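PDB 6ZB6: glutathione transferase from Lolium rigidum, which probably conjugates glutathione to herbicides and other xenobiotics, supporting detoxification and herbicide resistance in this grass, and here binds S-(p-nitrobenzyl)glutathione. Local coordinates for residues Val20-Glu23 against Asp28-Val31; Phe58-Leu63 against Leu76-Thr81; Pro111-Ile116 against Phe177-Thr182; Asn171-Thr176 against Pro205-Ile210. All blocks are in the same frame, centred on the assembly; numbering follows the deposited sequence.

Contact 1 of 4, residues Val20-Glu23 against Asp28-Val31; sequences VFLE and DYEV
Tyr29, on the 28-31 segment, lies against Leu22 and Glu23 of helix 13-24. Its CG sits between the backbone N and the carbonyl carbon (chi1 60°), which turns the ring onto the helix. Going out along the side chain, Tyr29 CB meets Leu22 CD1 at 3.7 Å, and Tyr29 CG touches the same methyl at 3.6 Å. That methyl lies over one ring face in a CH-pi contact, 4.1 Å from Leu22 CD1 to the ring centroid and 29° off the normal. Further along, Tyr29 CD1 packs against Leu22 CB at 3.8 Å. Beyond this the surroundings turn polar: Tyr29 CE1 comes within 3.2 Å of Glu23 OE2, and the hydroxyl donates a hydrogen bond of 2.7 Å from Tyr29 OH to that same oxygen. Glu23 bends at chi2 to bring OE2 to the ring edge and accepts on its anti lone pair, its carboxylate plane standing 79° from the ring. Lys209 is a second, long and weak ionic partner of OE2. The contact links the helix to the second strand of the beta-alpha-beta unit 4-7, 13-24, 29-32, a hallmark of the thioredoxin-like N-terminal domain of glutathione transferases.

Contact 2 of 4, residues Phe58-Leu63 against Leu76-Thr81; sequences FQDGDL and LRKYKT
Asp60 and Lys78 carry this contact alone, reaching for each other from opposite directions across the surface. The charged interaction is a salt bridge in which Lys78 NZ donates to Asp60 OD2 at 2.9 Å. The ammonium approaches from above the carboxylate plane, 39° out of it. Lys78 gets there as an extended chain with CG anti to the backbone N (chi1 -178°), and its CE follows closely, 3.1 Å from Asp60 OD2.

A water adds a second, indirect link: it donates to Asp60 OD1 at 2.9 Å and accepts from Lys78 NZ at 2.7 Å, so both carboxylate oxygens are engaged. Among neutral groups, Lys78 NZ also donates to Tyr79 OH at 3.0 Å, which gives the ammonium three partners. Lys78 CG meanwhile lies over the centre of the Tyr79 ring face. Asp60 OD2 is shared too, since Tyr74 OH bonds to it from the preceding turn of the helix.

Backbone and side-chain bonds within 58-63 shape the turn that carries Asp60. Asp60 and Leu63 pair in both directions around a type II' turn, and the Gln59 side chain steadies it, Gln59 NE2 donating to Gly61 O at 2.7 Å in a nearly straight bond (162°).

The bridge thus ties the hairpin between strands 57-60 and 63-66 to the last turn of helix 68-78. Strand 4-7 runs next to 57-60 in the sheet, and its Val4 touches Asp60, Lys78 and Tyr79.

Contact 3 of 4, residues Pro111-Ile116 against Phe177-Thr182; sequences PALSPI and FYFMAT
Phe179, whose ring packs on Leu113 and Ile116, has a carbonyl oxygen gripped by two donors from Thr182. The hydroxyl bond is the shorter, 2.7 Å from Thr182 OG1 to Phe179 O, and lies in the carbonyl plane on a lone pair. The amide bond, Thr182 N to Phe179 O at 2.9 Å, closes a type I turn from Phe179 to Thr182. Thr182 OG1 also bonds to His184 N, and it stands over one face of the Phe179 ring, toward the rim.

Leu113 covers the opposite face. Its CD1 makes a CH-pi contact, 4.2 Å from the Phe179 ring centroid and 27° off the normal, and comes within 3.8 Å of Phe179 CG. The Phe179 chi1 of 179° swings the ring away from its own backbone N and out to helix 92-127. There Ile116 meets its CE1 with two branches, Ile116 CG2 at 3.8 Å from Phe179 CE1 and Ile116 CD1 at 3.9 Å from the same atom. Thr182 CG2 lies loosely by Ile116 O.

All four residues are buried. Between the two segments the side-chain packing is apolar, while the polar bonds are made within the turn and to His184 N just beyond it, without help from 111-116.

Contact 4 of 4, residues Asn171-Thr176 against Pro205-Ile210; sequences NHFPYT and PAIKKI
Phe173 and Ile207 make the tight part of this contact, their side chains running antiparallel alongside each other. Ile207 lays two methyls on one side of the ring plane. Ile207 CD1 stands 3.6 Å from Phe173 CG and forms a CH-pi contact over the face, 4.0 Å from the Phe173 ring centroid and 26° off the normal. Ile207 CG2 sits over the CD1-CE1 side of the ring, 3.6 Å from Phe173 CE1. A chi1 of 160° throws the Phe173 ring outward from its helix, and it also meets Trp198 and Met202 of helix 192-202.

Packing slackens one turn along helix 205-214. Ile210 leaves its backbone on the side of 171-176, then turns off, and Ile210 CG2 comes no closer than 4.4 Å to Phe173 CE2. Between these isoleucines, Lys208 and Lys209 are exposed, on the solvent side of the helix.

Polar groups of 171-176 find partners in their own segment or elsewhere, not in 205-210. Thr176 OG1 donates to His172 O at 2.8 Å and also bonds Tyr109 OH, while Tyr175, which touches the bound S-(p-nitrobenzyl)glutathione, bonds Asn14 through its OH. The chemistry is therefore apolar: hydrocarbon packing, not polar bonding, joins the two helices at this point.

How the contacts relate
Contacts 3 and 4 are the buried pair. Both use helix 173-179 and rest on a phenylalanine face covered by an aliphatic methyl, and they touch where Leu113 and Ser114 meet Tyr175. Contact 2 is at the other extreme, a direct surface salt bridge with a water bridging alongside. Contact 1 is intermediate, apolar at Leu22 and polar at Glu23; it reaches the same sheet as contact 2, and Phe21 packs on Leu76. Contact 1 also meets contact 4, with Val20 against Phe173 and Ile207 and Glu23 against Ala206, so the thioredoxin-like part joins the helical part here. Contacts 2 and 3 lie about 29 Å apart, centre to centre.

Contact 1 of 4, residues Val20-Glu23 against Asp28-Val31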
loop_
_atom_site.group_PDB
_atom_site.type_symbol
_atom_site.label_atom_id
_atom_site.label_comp_id
_atom_site.label_asym_id
_atom_site.label_seq_id
_atom_site.Cartn_x
_atom_site.Cartn_y
_atom_site.Cartn_z
ATOM N N VAL A 20 0.648 5.877 -5.484
ATOM C CA VAL A 20 -0.130 6.729 -4.588
ATOM C C VAL A 20 0.687 7.949 -4.168
ATOM O O VAL A 20 0.224 9.091 -4.261
ATOM C CB VAL A 20 -0.624 5.930 -3.369
ATOM C CG1 VAL A 20 -1.115 6.892 -2.285
ATOM C CG2 VAL A 20 -1.773 4.961 -3.783
ATOM N N PHE A 21 1.918 7.734 -3.704
ATOM C CA PHE A 21 2.672 8.885 -3.219
ATOM C C PHE A 21 3.110 9.795 -4.360
ATOM O O PHE A 21 3.131 11.020 -4.190
ATOM C CB PHE A 21 3.834 8.408 -2.357
ATOM C CG PHE A 21 3.366 7.743 -1.099
ATOM C CD1 PHE A 21 2.676 8.476 -0.142
ATOM C CD2 PHE A 21 3.533 6.374 -0.907
ATOM C CE1 PHE A 21 2.207 7.871 1.014
ATOM C CE2 PHE A 21 3.058 5.755 0.256
ATOM C CZ PHE A 21 2.398 6.499 1.215
ATOM N N LEU A 22 3.401 9.234 -5.540
ATOM C CA LEU A 22 3.641 10.078 -6.703
ATOM C C LEU A 22 2.442 10.968 -6.990
ATOM O O LEU A 22 2.594 12.152 -7.300
ATOM C CB LEU A 22 3.974 9.221 -7.923
ATOM C CG LEU A 22 5.408 8.671 -7.988
ATOM C CD1 LEU A 22 5.499 7.514 -8.980
ATOM C CD2 LEU A 22 6.413 9.792 -8.327
ATOM N N GLU A 23 1.230 10.418 -6.894
ATOM C CA GLU A 23 0.055 11.227 -7.176
ATOM C C GLU A 23 -0.189 12.245 -6.074
ATOM O O GLU A 23 -0.682 13.341 -6.350
ATOM C CB GLU A 23 -1.171 10.332 -7.363
ATOM C CG GLU A 23 -1.176 9.600 -8.684
ATOM C CD GLU A 23 -1.427 10.522 -9.855
ATOM O OE1 GLU A 23 -2.021 11.604 -9.652
ATOM O OE2 GLU A 23 -1.029 10.162 -10.986
ATOM N N ASP A 28 5.156 13.932 -12.203
ATOM C CA ASP A 28 5.077 13.129 -13.414
ATOM C C ASP A 28 5.835 11.819 -13.225
ATOM O O ASP A 28 6.843 11.754 -12.512
ATOM C CB ASP A 28 5.656 13.890 -14.608
ATOM C CG ASP A 28 4.768 15.031 -15.070
ATOM O OD1 ASP A 28 3.752 15.340 -14.402
ATOM O OD2 ASP A 28 5.102 15.629 -16.114
ATOM N N TYR A 29 5.345 10.765 -13.876
ATOM C CA TYR A 29 6.002 9.471 -13.776
ATOM C C TYR A 29 5.574 8.580 -14.928
ATOM O O TYR A 29 4.546 8.803 -15.578
ATOM C CB TYR A 29 5.697 8.775 -12.446
ATOM C CG TYR A 29 4.216 8.518 -12.218
ATOM C CD1 TYR A 29 3.394 9.505 -11.706
ATOM C CD2 TYR A 29 3.658 7.282 -12.504
ATOM C CE1 TYR A 29 2.034 9.271 -11.495
ATOM C CE2 TYR A 29 2.307 7.035 -12.294
ATOM C CZ TYR A 29 1.503 8.034 -11.793
ATOM O OH TYR A 29 0.163 7.799 -11.581
ATOM N N GLU A 30 6.379 7.552 -15.149
ATOM C CA GLU A 30 6.150 6.546 -16.170
ATOM C C GLU A 30 6.046 5.193 -15.483
ATOM O O GLU A 30 6.902 4.842 -14.668
ATOM C CB GLU A 30 7.295 6.547 -17.198
ATOM C CG GLU A 30 7.263 5.355 -18.135
ATOM C CD GLU A 30 8.409 5.338 -19.129
ATOM O OE1 GLU A 30 9.310 6.208 -19.050
ATOM O OE2 GLU A 30 8.391 4.452 -20.009
ATOM N N VAL A 31 4.995 4.446 -15.791
ATOM C CA VAL A 31 4.826 3.088 -15.284
ATOM C C VAL A 31 5.276 2.140 -16.380
ATOM O O VAL A 31 4.695 2.139 -17.470
ATOM C CB VAL A 31 3.361 2.808 -14.901
ATOM C CG1 VAL A 31 3.233 1.383 -14.387
ATOM C CG2 VAL A 31 2.891 3.803 -13.864
#

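Contact 2 of 4, residues Phe58-Leu63 against Leu76-Thr81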
loop_
_atom_site.group_PDB
_atom_site.type_symbol
_atom_site.label_atom_id
_atom_site.label_comp_id
_atom_site.label_asym_id
_atom_site.label_seq_id
_atom_site.Cartn_x
_atom_site.Cartn_y
_atom_site.Cartn_z
ATOM N N PHE A 58 12.712 1.286 -9.437
ATOM C CA PHE A 58 12.465 2.705 -9.626
ATOM C C PHE A 58 13.713 3.344 -10.204
ATOM O O PHE A 58 14.825 2.999 -9.802
ATOM C CB PHE A 58 12.080 3.348 -8.287
ATOM C CG PHE A 58 12.000 4.848 -8.310
ATOM C CD1 PHE A 58 13.120 5.629 -8.017
ATOM C CD2 PHE A 58 10.802 5.479 -8.580
ATOM C CE1 PHE A 58 13.040 7.014 -8.034
ATOM C CE2 PHE A 58 10.703 6.865 -8.576
ATOM C CZ PHE A 58 11.813 7.632 -8.296
ATOM N N GLN A 59 13.534 4.280 -11.135
ATOM C CA GLN A 59 14.673 5.000 -11.699
ATOM C C GLN A 59 14.376 6.494 -11.744
ATOM O O GLN A 59 13.306 6.917 -12.196
ATOM C CB GLN A 59 15.021 4.490 -13.099
ATOM C CG GLN A 59 16.324 5.075 -13.658
ATOM C CD GLN A 59 16.556 4.686 -15.103
ATOM O OE1 GLN A 59 15.826 3.861 -15.662
ATOM N NE2 GLN A 59 17.582 5.273 -15.721
ATOM N N ASP A 60 15.319 7.279 -11.244
ATOM C CA ASP A 60 15.317 8.731 -11.378
ATOM C C ASP A 60 16.690 9.075 -11.943
ATOM O O ASP A 60 17.655 9.162 -11.184
ATOM C CB ASP A 60 15.082 9.404 -10.034
ATOM C CG ASP A 60 15.047 10.917 -10.139
ATOM O OD1 ASP A 60 15.128 11.435 -11.270
ATOM O OD2 ASP A 60 14.918 11.581 -9.089
ATOM N N GLY A 61 16.783 9.252 -13.258
ATOM C CA GLY A 61 18.076 9.520 -13.866
ATOM C C GLY A 61 18.999 8.333 -13.709
ATOM O O GLY A 61 18.669 7.228 -14.147
ATOM N N ASP A 62 20.142 8.531 -13.059
ATOM C CA ASP A 62 21.076 7.440 -12.826
ATOM C C ASP A 62 20.837 6.730 -11.503
ATOM O O ASP A 62 21.532 5.756 -11.209
ATOM C CB ASP A 62 22.517 7.959 -12.870
ATOM C CG ASP A 62 22.929 8.406 -14.258
ATOM O OD1 ASP A 62 23.983 9.072 -14.378
ATOM O OD2 ASP A 62 22.199 8.090 -15.227
ATOM N N LEU A 63 19.884 7.191 -10.700
ATOM C CA LEU A 63 19.583 6.563 -9.422
ATOM C C LEU A 63 18.599 5.423 -9.638
ATOM O O LEU A 63 17.539 5.624 -10.241
ATOM C CB LEU A 63 18.997 7.586 -8.450
ATOM C CG LEU A 63 18.631 7.076 -7.062
ATOM C CD1 LEU A 63 19.898 6.745 -6.279
ATOM C CD2 LEU A 63 17.810 8.114 -6.315
ATOM N N LEU A 76 8.551 11.501 -1.798
ATOM C CA LEU A 76 7.975 12.530 -0.935
ATOM C C LEU A 76 8.983 13.623 -0.615
ATOM O O LEU A 76 8.624 14.808 -0.539
ATOM C CB LEU A 76 7.456 11.893 0.347
ATOM C CG LEU A 76 6.249 10.972 0.105
ATOM C CD1 LEU A 76 5.883 10.251 1.381
ATOM C CD2 LEU A 76 5.070 11.746 -0.474
ATOM N N ARG A 77 10.251 13.247 -0.424
ATOM C CA ARG A 77 11.274 14.238 -0.116
ATOM C C ARG A 77 11.669 15.032 -1.350
ATOM O O ARG A 77 11.775 16.265 -1.292
ATOM C CB ARG A 77 12.497 13.550 0.496
ATOM C CG ARG A 77 12.259 13.019 1.897
ATOM C CD ARG A 77 13.368 12.057 2.318
ATOM N NE ARG A 77 13.027 11.435 3.591
ATOM C CZ ARG A 77 13.431 10.228 3.978
ATOM N NH1 ARG A 77 14.222 9.505 3.192
ATOM N NH2 ARG A 77 13.048 9.750 5.159
ATOM N N LYS A 78 11.881 14.347 -2.474
ATOM C CA LYS A 78 12.284 15.043 -3.694
ATOM C C LYS A 78 11.258 16.095 -4.089
ATOM O O LYS A 78 11.612 17.235 -4.407
ATOM C CB LYS A 78 12.485 14.042 -4.833
ATOM C CG LYS A 78 12.962 14.697 -6.134
ATOM C CD LYS A 78 12.954 13.721 -7.289
ATOM C CE LYS A 78 13.580 14.344 -8.521
ATOM N NZ LYS A 78 13.081 13.681 -9.740
ATOM N N TYR A 79 9.972 15.741 -4.045
ATOM C CA TYR A 79 8.922 16.631 -4.517
ATOM C C TYR A 79 8.247 17.399 -3.392
ATOM O O TYR A 79 7.146 17.912 -3.592
ATOM C CB TYR A 79 7.885 15.841 -5.318
ATOM C CG TYR A 79 8.476 15.235 -6.568
ATOM C CD1 TYR A 79 8.721 16.013 -7.693
ATOM C CD2 TYR A 79 8.807 13.889 -6.614
ATOM C CE1 TYR A 79 9.271 15.457 -8.834
ATOM C CE2 TYR A 79 9.353 13.327 -7.746
ATOM C CZ TYR A 79 9.583 14.110 -8.852
ATOM O OH TYR A 79 10.136 13.536 -9.973
ATOM N N LYS A 80 8.890 17.495 -2.226
ATOM C CA LYS A 80 8.305 18.128 -1.046
ATOM C C LYS A 80 7.639 19.444 -1.426
ATOM O O LYS A 80 8.314 20.385 -1.863
ATOM C CB LYS A 80 9.369 18.336 0.040
ATOM C CG LYS A 80 8.848 18.996 1.312
ATOM C CD LYS A 80 7.798 18.135 2.022
ATOM C CE LYS A 80 7.265 18.821 3.283
ATOM N NZ LYS A 80 6.412 20.018 3.000
ATOM N N THR A 81 6.309 19.486 -1.294
ATOM C CA THR A 81 5.505 20.559 -1.872
ATOM C C THR A 81 5.449 21.772 -0.954
ATOM O O THR A 81 5.681 22.902 -1.391
ATOM C CB THR A 81 4.076 20.066 -2.155
ATOM O OG1 THR A 81 4.106 18.908 -3.000
ATOM C CG2 THR A 81 3.272 21.158 -2.838
HETATM O O HOH W 1 13.268 13.384 -12.386
#

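Contact 3 of 4, residues Pro111-Ile116 against Phe177-Thr182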
loop_
_atom_site.group_PDB
_atom_site.type_symbol
_atom_site.label_atom_id
_atom_site.label_comp_id
_atom_site.label_asym_id
_atom_site.label_seq_id
_atom_site.Cartn_x
_atom_site.Cartn_y
_atom_site.Cartn_z
ATOM N N PRO A 111 0.995 -8.016 8.152
ATOM C CA PRO A 111 1.147 -9.472 8.334
ATOM C C PRO A 111 -0.136 -10.177 8.741
ATOM O O PRO A 111 -0.278 -11.378 8.481
ATOM C CB PRO A 111 2.226 -9.577 9.419
ATOM C CG PRO A 111 3.083 -8.387 9.154
ATOM C CD PRO A 111 2.091 -7.287 8.830
ATOM N N ALA A 112 -1.082 -9.477 9.356
ATOM C CA ALA A 112 -2.353 -10.110 9.680
ATOM C C ALA A 112 -3.338 -10.076 8.518
ATOM O O ALA A 112 -4.114 -11.028 8.340
ATOM C CB ALA A 112 -2.972 -9.439 10.907
ATOM N N LEU A 113 -3.325 -9.005 7.721
ATOM C CA LEU A 113 -4.304 -8.822 6.649
ATOM C C LEU A 113 -3.835 -9.437 5.335
ATOM O O LEU A 113 -4.608 -10.106 4.647
ATOM C CB LEU A 113 -4.601 -7.322 6.471
ATOM C CG LEU A 113 -5.520 -6.871 5.331
ATOM C CD1 LEU A 113 -6.461 -5.755 5.793
ATOM C CD2 LEU A 113 -4.705 -6.431 4.107
ATOM N N SER A 114 -2.562 -9.251 4.992
ATOM C CA SER A 114 -2.031 -9.778 3.739
ATOM C C SER A 114 -2.312 -11.259 3.489
ATOM O O SER A 114 -2.647 -11.604 2.342
ATOM C CB SER A 114 -0.511 -9.507 3.691
ATOM O OG SER A 114 0.030 -9.959 2.473
ATOM N N PRO A 115 -2.202 -12.172 4.464
ATOM C CA PRO A 115 -2.483 -13.582 4.150
ATOM C C PRO A 115 -3.885 -13.813 3.641
ATOM O O PRO A 115 -4.092 -14.692 2.790
ATOM C CB PRO A 115 -2.248 -14.291 5.488
ATOM C CG PRO A 115 -1.256 -13.431 6.176
ATOM C CD PRO A 115 -1.704 -12.033 5.843
ATOM N N ILE A 116 -4.858 -13.040 4.126
ATOM C CA ILE A 116 -6.225 -13.193 3.642
ATOM C C ILE A 116 -6.319 -12.791 2.178
ATOM O O ILE A 116 -7.003 -13.449 1.387
ATOM C CB ILE A 116 -7.200 -12.395 4.527
ATOM C CG1 ILE A 116 -7.098 -12.880 5.979
ATOM C CG2 ILE A 116 -8.653 -12.565 4.023
ATOM C CD1 ILE A 116 -7.536 -11.864 7.011
ATOM N N PHE A 177 -7.095 -2.297 0.133
ATOM C CA PHE A 177 -7.914 -2.194 -1.067
ATOM C C PHE A 177 -8.316 -3.571 -1.592
ATOM O O PHE A 177 -9.493 -3.822 -1.878
ATOM C CB PHE A 177 -7.169 -1.416 -2.149
ATOM C CG PHE A 177 -7.938 -1.312 -3.432
ATOM C CD1 PHE A 177 -9.071 -0.521 -3.505
ATOM C CD2 PHE A 177 -7.555 -2.038 -4.545
ATOM C CE1 PHE A 177 -9.801 -0.436 -4.680
ATOM C CE2 PHE A 177 -8.278 -1.953 -5.721
ATOM C CZ PHE A 177 -9.398 -1.147 -5.788
ATOM N N TYR A 178 -7.346 -4.480 -1.714
ATOM C CA TYR A 178 -7.631 -5.817 -2.229
ATOM C C TYR A 178 -8.387 -6.664 -1.215
ATOM O O TYR A 178 -9.231 -7.487 -1.605
ATOM C CB TYR A 178 -6.335 -6.513 -2.650
ATOM C CG TYR A 178 -5.835 -6.062 -4.009
ATOM C CD1 TYR A 178 -6.697 -5.992 -5.096
ATOM C CD2 TYR A 178 -4.502 -5.709 -4.207
ATOM C CE1 TYR A 178 -6.260 -5.577 -6.341
ATOM C CE2 TYR A 178 -4.047 -5.290 -5.455
ATOM C CZ TYR A 178 -4.933 -5.228 -6.523
ATOM O OH TYR A 178 -4.502 -4.809 -7.778
ATOM N N PHE A 179 -8.115 -6.474 0.079
ATOM C CA PHE A 179 -8.920 -7.135 1.108
ATOM C C PHE A 179 -10.406 -6.842 0.912
ATOM O O PHE A 179 -11.258 -7.723 1.109
ATOM C CB PHE A 179 -8.454 -6.687 2.501
ATOM C CG PHE A 179 -9.246 -7.293 3.640
ATOM C CD1 PHE A 179 -8.885 -8.523 4.179
ATOM C CD2 PHE A 179 -10.341 -6.627 4.174
ATOM C CE1 PHE A 179 -9.608 -9.078 5.228
ATOM C CE2 PHE A 179 -11.084 -7.185 5.226
ATOM C CZ PHE A 179 -10.714 -8.416 5.749
ATOM N N MET A 180 -10.740 -5.612 0.503
ATOM C CA MET A 180 -12.135 -5.251 0.264
ATOM C C MET A 180 -12.744 -6.001 -0.909
ATOM O O MET A 180 -13.963 -5.917 -1.109
ATOM C CB MET A 180 -12.272 -3.740 0.036
ATOM C CG MET A 180 -11.926 -2.885 1.257
ATOM S SD MET A 180 -12.791 -3.430 2.752
ATOM C CE MET A 180 -11.721 -2.800 4.041
ATOM N N ALA A 181 -11.943 -6.740 -1.673
ATOM C CA ALA A 181 -12.454 -7.601 -2.726
ATOM C C ALA A 181 -12.575 -9.055 -2.299
ATOM O O ALA A 181 -12.991 -9.893 -3.106
ATOM C CB ALA A 181 -11.570 -7.503 -3.970
ATOM N N THR A 182 -12.230 -9.381 -1.063
ATOM C CA THR A 182 -12.329 -10.753 -0.586
ATOM C C THR A 182 -13.696 -10.989 0.031
ATOM O O THR A 182 -14.465 -10.051 0.246
ATOM C CB THR A 182 -11.239 -11.028 0.435
ATOM O OG1 THR A 182 -11.581 -10.365 1.658
ATOM C CG2 THR A 182 -9.843 -10.555 -0.097
#

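Contact 4 of 4, residues Asn171-Thr176 against Pro205-Ile210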
loop_
_atom_site.group_PDB
_atom_site.type_symbol
_atom_site.label_atom_id
_atom_site.label_comp_id
_atom_site.label_asym_id
_atom_site.label_seq_id
_atom_site.Cartn_x
_atom_site.Cartn_y
_atom_site.Cartn_z
ATOM N N ASN A 171 0.087 4.115 3.627
ATOM C CA ASN A 171 0.719 2.817 3.416
ATOM C C ASN A 171 -0.241 1.654 3.618
ATOM O O ASN A 171 0.040 0.542 3.151
ATOM C CB ASN A 171 1.914 2.655 4.350
ATOM C CG ASN A 171 3.202 3.175 3.727
ATOM O OD1 ASN A 171 3.570 2.759 2.632
ATOM N ND2 ASN A 171 3.877 4.101 4.411
ATOM N N HIS A 172 -1.365 1.883 4.301
ATOM C CA HIS A 172 -2.397 0.878 4.498
ATOM C C HIS A 172 -3.255 0.649 3.262
ATOM O O HIS A 172 -3.982 -0.347 3.220
ATOM C CB HIS A 172 -3.300 1.281 5.676
ATOM C CG HIS A 172 -2.651 1.115 7.019
ATOM N ND1 HIS A 172 -1.729 2.011 7.522
ATOM C CD2 HIS A 172 -2.776 0.144 7.953
ATOM C CE1 HIS A 172 -1.330 1.607 8.714
ATOM N NE2 HIS A 172 -1.952 0.476 9.002
ATOM N N PHE A 173 -3.173 1.519 2.244
ATOM C CA PHE A 173 -4.130 1.429 1.139
ATOM C C PHE A 173 -3.983 0.177 0.274
ATOM O O PHE A 173 -4.984 -0.528 0.065
ATOM C CB PHE A 173 -4.063 2.688 0.277
ATOM C CG PHE A 173 -4.634 2.481 -1.085
ATOM C CD1 PHE A 173 -6.015 2.402 -1.260
ATOM C CD2 PHE A 173 -3.805 2.306 -2.177
ATOM C CE1 PHE A 173 -6.550 2.181 -2.505
ATOM C CE2 PHE A 173 -4.322 2.086 -3.424
ATOM C CZ PHE A 173 -5.713 2.021 -3.597
ATOM N N PRO A 174 -2.818 -0.121 -0.314
ATOM C CA PRO A 174 -2.800 -1.128 -1.397
ATOM C C PRO A 174 -3.263 -2.515 -0.997
ATOM O O PRO A 174 -4.039 -3.128 -1.744
ATOM C CB PRO A 174 -1.325 -1.150 -1.837
ATOM C CG PRO A 174 -0.777 0.161 -1.388
ATOM C CD PRO A 174 -1.490 0.491 -0.114
ATOM N N TYR A 175 -2.826 -3.039 0.150
ATOM C CA TYR A 175 -3.307 -4.368 0.516
ATOM C C TYR A 175 -4.742 -4.325 1.026
ATOM O O TYR A 175 -5.516 -5.246 0.759
ATOM C CB TYR A 175 -2.407 -5.015 1.563
ATOM C CG TYR A 175 -1.087 -5.532 1.019
ATOM C CD1 TYR A 175 -0.019 -4.681 0.851
ATOM C CD2 TYR A 175 -0.915 -6.878 0.690
ATOM C CE1 TYR A 175 1.191 -5.130 0.360
ATOM C CE2 TYR A 175 0.302 -7.351 0.202
ATOM C CZ TYR A 175 1.355 -6.464 0.037
ATOM O OH TYR A 175 2.586 -6.888 -0.433
ATOM N N THR A 176 -5.111 -3.287 1.787
ATOM C CA THR A 176 -6.483 -3.221 2.301
ATOM C C THR A 176 -7.476 -3.057 1.162
ATOM O O THR A 176 -8.582 -3.610 1.206
ATOM C CB THR A 176 -6.625 -2.078 3.309
ATOM O OG1 THR A 176 -5.672 -2.261 4.355
ATOM C CG2 THR A 176 -8.048 -2.048 3.950
ATOM N N PRO A 205 -8.289 12.084 -3.723
ATOM C CA PRO A 205 -8.127 12.032 -5.191
ATOM C C PRO A 205 -7.013 11.108 -5.649
ATOM O O PRO A 205 -7.212 10.327 -6.590
ATOM C CB PRO A 205 -7.851 13.498 -5.562
ATOM C CG PRO A 205 -8.462 14.300 -4.445
ATOM C CD PRO A 205 -8.323 13.462 -3.199
ATOM N N ALA A 206 -5.845 11.155 -5.004
ATOM C CA ALA A 206 -4.761 10.262 -5.409
ATOM C C ALA A 206 -5.148 8.800 -5.222
ATOM O O ALA A 206 -4.817 7.947 -6.057
ATOM C CB ALA A 206 -3.487 10.573 -4.621
ATOM N N ILE A 207 -5.844 8.493 -4.127
ATOM C CA ILE A 207 -6.263 7.118 -3.860
ATOM C C ILE A 207 -7.323 6.685 -4.867
ATOM O O ILE A 207 -7.288 5.562 -5.387
ATOM C CB ILE A 207 -6.770 6.999 -2.410
ATOM C CG1 ILE A 207 -5.616 7.209 -1.427
ATOM C CG2 ILE A 207 -7.440 5.641 -2.170
ATOM C CD1 ILE A 207 -4.657 6.049 -1.373
ATOM N N LYS A 208 -8.268 7.574 -5.175
ATOM C CA LYS A 208 -9.279 7.252 -6.180
ATOM C C LYS A 208 -8.631 6.934 -7.513
ATOM O O LYS A 208 -9.040 5.993 -8.210
ATOM C CB LYS A 208 -10.260 8.409 -6.338
ATOM C CG LYS A 208 -11.400 8.367 -5.357
ATOM C CD LYS A 208 -11.905 9.760 -5.056
ATOM C CE LYS A 208 -13.378 9.887 -5.376
ATOM N NZ LYS A 208 -13.901 11.203 -4.924
ATOM N N LYS A 209 -7.603 7.696 -7.872
ATOM C CA LYS A 209 -6.985 7.532 -9.178
ATOM C C LYS A 209 -6.264 6.196 -9.282
ATOM O O LYS A 209 -6.432 5.468 -10.265
ATOM C CB LYS A 209 -6.036 8.694 -9.449
ATOM C CG LYS A 209 -5.302 8.601 -10.779
ATOM C CD LYS A 209 -4.836 9.965 -11.228
ATOM C CE LYS A 209 -3.924 9.871 -12.435
ATOM N NZ LYS A 209 -3.447 11.225 -12.831
ATOM N N ILE A 210 -5.453 5.848 -8.276
ATOM C CA ILE A 210 -4.656 4.630 -8.383
ATOM C C ILE A 210 -5.540 3.396 -8.242
ATOM O O ILE A 210 -5.335 2.388 -8.930
ATOM C CB ILE A 210 -3.510 4.645 -7.351
ATOM C CG1 ILE A 210 -2.551 5.800 -7.658
ATOM C CG2 ILE A 210 -2.763 3.318 -7.353
ATOM C CD1 ILE A 210 -2.158 5.903 -9.134
#